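Local coordinates for protein TarM (Staphylococcus aureus subsp. aureus 21178, PDB 4X7R) that is a glycosyltransferase of the GT-B clan, with two Rossmann-like domains, and binds uridine-5'-diphosphate, at residues G278-T283 / E485-L490. The protein carries 1 engineered substitution. Numbering follows the deposited sequence.
Sequences GVIVLT and EKWLNL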
loop_
_atom_site.group_PDB
_atom_site.type_symbol
_atom_site.label_atom_id
_atom_site.label_comp_id
_atom_site.label_asym_id
_atom_site.label_seq_id
_atom_site.Cartn_x
_atom_site.Cartn_y
_atom_site.Cartn_z
ATOM N N GLY A 278 15.505 10.433 -13.473
ATOM C CA GLY A 278 16.209 9.880 -12.337
ATOM C C GLY A 278 15.498 8.780 -11.590
ATOM O O GLY A 278 14.268 8.696 -11.575
ATOM N N VAL A 279 16.300 7.922 -10.963
ATOM C CA VAL A 279 15.806 6.846 -10.115
ATOM C C VAL A 279 16.292 7.183 -8.706
ATOM O O VAL A 279 17.492 7.385 -8.474
ATOM C CB VAL A 279 16.220 5.456 -10.638
ATOM C CG1 VAL A 279 15.979 4.362 -9.587
ATOM C CG2 VAL A 279 15.461 5.139 -11.938
ATOM N N ILE A 280 15.335 7.328 -7.791
ATOM C CA ILE A 280 15.592 7.714 -6.406
ATOM C C ILE A 280 15.616 6.507 -5.494
ATOM O O ILE A 280 14.741 5.648 -5.576
ATOM C CB ILE A 280 14.596 8.825 -5.910
ATOM C CG1 ILE A 280 14.939 10.223 -6.488
ATOM C CG2 ILE A 280 14.559 8.925 -4.355
ATOM C CD1 ILE A 280 14.639 10.486 -7.916
ATOM N N VAL A 281 16.639 6.447 -4.623
ATOM C CA VAL A 281 16.762 5.440 -3.580
ATOM C C VAL A 281 16.790 6.199 -2.271
ATOM O O VAL A 281 17.109 7.381 -2.266
ATOM C CB VAL A 281 17.894 4.407 -3.752
ATOM C CG1 VAL A 281 17.649 3.550 -4.990
ATOM C CG2 VAL A 281 19.276 5.068 -3.782
ATOM N N LEU A 282 16.465 5.533 -1.165
ATOM C CA LEU A 282 16.324 6.223 0.099
ATOM C C LEU A 282 17.593 6.413 0.906
ATOM O O LEU A 282 17.605 7.273 1.794
ATOM C CB LEU A 282 15.219 5.575 0.944
ATOM C CG LEU A 282 13.821 5.463 0.269
ATOM C CD1 LEU A 282 12.971 4.421 0.993
ATOM C CD2 LEU A 282 13.123 6.823 0.221
ATOM N N THR A 283 18.633 5.588 0.658
ATOM C CA THR A 283 19.884 5.699 1.431
ATOM C C THR A 283 21.071 5.790 0.495
ATOM O O THR A 283 20.959 5.406 -0.672
ATOM C CB THR A 283 20.047 4.508 2.438
ATOM O OG1 THR A 283 20.270 3.330 1.711
ATOM C CG2 THR A 283 18.828 4.308 3.362
ATOM N N GLU A 485 15.041 20.510 -0.994
ATOM C CA GLU A 485 16.073 21.059 -1.888
ATOM C C GLU A 485 16.674 19.990 -2.806
ATOM O O GLU A 485 16.998 20.307 -3.938
ATOM C CB GLU A 485 17.167 21.756 -1.096
ATOM C CG GLU A 485 16.722 23.096 -0.525
ATOM C CD GLU A 485 17.550 23.512 0.683
ATOM O OE1 GLU A 485 18.704 23.042 0.813
ATOM O OE2 GLU A 485 17.031 24.284 1.522
ATOM N N LYS A 486 16.793 18.724 -2.329
ATOM C CA LYS A 486 17.264 17.606 -3.138
ATOM C C LYS A 486 16.334 17.325 -4.304
ATOM O O LYS A 486 16.822 17.102 -5.413
ATOM C CB LYS A 486 17.490 16.335 -2.301
ATOM C CG LYS A 486 18.843 16.403 -1.577
ATOM C CD LYS A 486 18.914 15.358 -0.474
ATOM C CE LYS A 486 20.216 15.517 0.296
ATOM N NZ LYS A 486 20.567 14.252 0.974
ATOM N N TRP A 487 15.012 17.345 -4.062
ATOM C CA TRP A 487 13.997 17.153 -5.094
ATOM C C TRP A 487 14.014 18.318 -6.074
ATOM O O TRP A 487 13.961 18.080 -7.280
ATOM C CB TRP A 487 12.581 17.040 -4.470
ATOM C CG TRP A 487 12.250 15.667 -3.940
ATOM C CD1 TRP A 487 12.062 15.314 -2.633
ATOM C CD2 TRP A 487 12.014 14.477 -4.722
ATOM N NE1 TRP A 487 11.738 13.976 -2.549
ATOM C CE2 TRP A 487 11.696 13.441 -3.819
ATOM C CE3 TRP A 487 12.065 14.188 -6.093
ATOM C CZ2 TRP A 487 11.362 12.146 -4.255
ATOM C CZ3 TRP A 487 11.754 12.905 -6.525
ATOM C CH2 TRP A 487 11.406 11.902 -5.613
ATOM N N LEU A 488 14.044 19.567 -5.561
ATOM C CA LEU A 488 14.069 20.812 -6.363
ATOM C C LEU A 488 15.308 20.899 -7.274
ATOM O O LEU A 488 15.195 21.339 -8.413
ATOM C CB LEU A 488 13.918 22.076 -5.473
ATOM C CG LEU A 488 12.516 22.293 -4.874
ATOM C CD1 LEU A 488 12.442 23.601 -4.087
ATOM C CD2 LEU A 488 11.442 22.373 -5.965
ATOM N N ASN A 489 16.453 20.414 -6.792
ATOM C CA ASN A 489 17.702 20.323 -7.550
ATOM C C ASN A 489 17.496 19.502 -8.859
ATOM O O ASN A 489 17.965 19.920 -9.915
ATOM C CB ASN A 489 18.784 19.680 -6.675
ATOM C CG ASN A 489 20.128 19.574 -7.348
ATOM O OD1 ASN A 489 20.664 20.549 -7.875
ATOM N ND2 ASN A 489 20.669 18.372 -7.383
ATOM N N LEU A 490 16.755 18.379 -8.783
ATOM C CA LEU A 490 16.405 17.524 -9.935
ATOM C C LEU A 490 15.372 18.178 -10.843
ATOM O O LEU A 490 15.562 18.199 -12.062
ATOM C CB LEU A 490 15.880 16.144 -9.479
ATOM C CG LEU A 490 16.853 15.269 -8.720
ATOM C CD1 LEU A 490 16.188 13.961 -8.291
ATOM C CD2 LEU A 490 18.142 14.998 -9.544
#
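The amide N of N489 donates to E485 O at 2.9 Å, a backbone bond that spans the helical turn from which W487 reaches I280. The helix is 480-492, at the C-terminus, and the strand, 278-281, belongs to the seven-stranded parallel sheet of the N-terminal Rossmann-like domain. As in many GT-B enzymes, the last helix crosses back to pack on the N-terminal domain. The backbones stay well apart, with I280 CA and W487 CA 9.7 Å from each other, so side chains must bridge the interval. They bury only 120 Å² in all, and the link is entirely apolar.

I280 carries the strand side. Its CG1 is anti to the carbonyl carbon (chi1 -75°), and chi2 of 74° brings CD1 round to L490 CD1. I280 CG1 lies 4.0 Å from W487 CH2, oblique to the ring, and I280 CD1 lies 4.0 Å from W487 CZ3; two successive carbons thus lie along the CZ3-CH2 bond of the indole. V247 touches both I280 and W487, and F29 meets the indole edge-to-face, so the ring is packed from more than the strand alone.

Two residues along the chain from I280, the local strand gives way to a loop where L282 touches (2S)-2,3-dihydroxypropyl 2-acetamido-2-deoxy-alpha-D-glucopyranoside; the I280 side chain itself remains about 9 Å from that ligand. T283 then caps helix 284-293 through a weak bond from Q286 N to its OG1. Beyond W487, L490 completes the helix side by meeting I280 methyl to methyl, CD1 to CD1 at 3.8 Å.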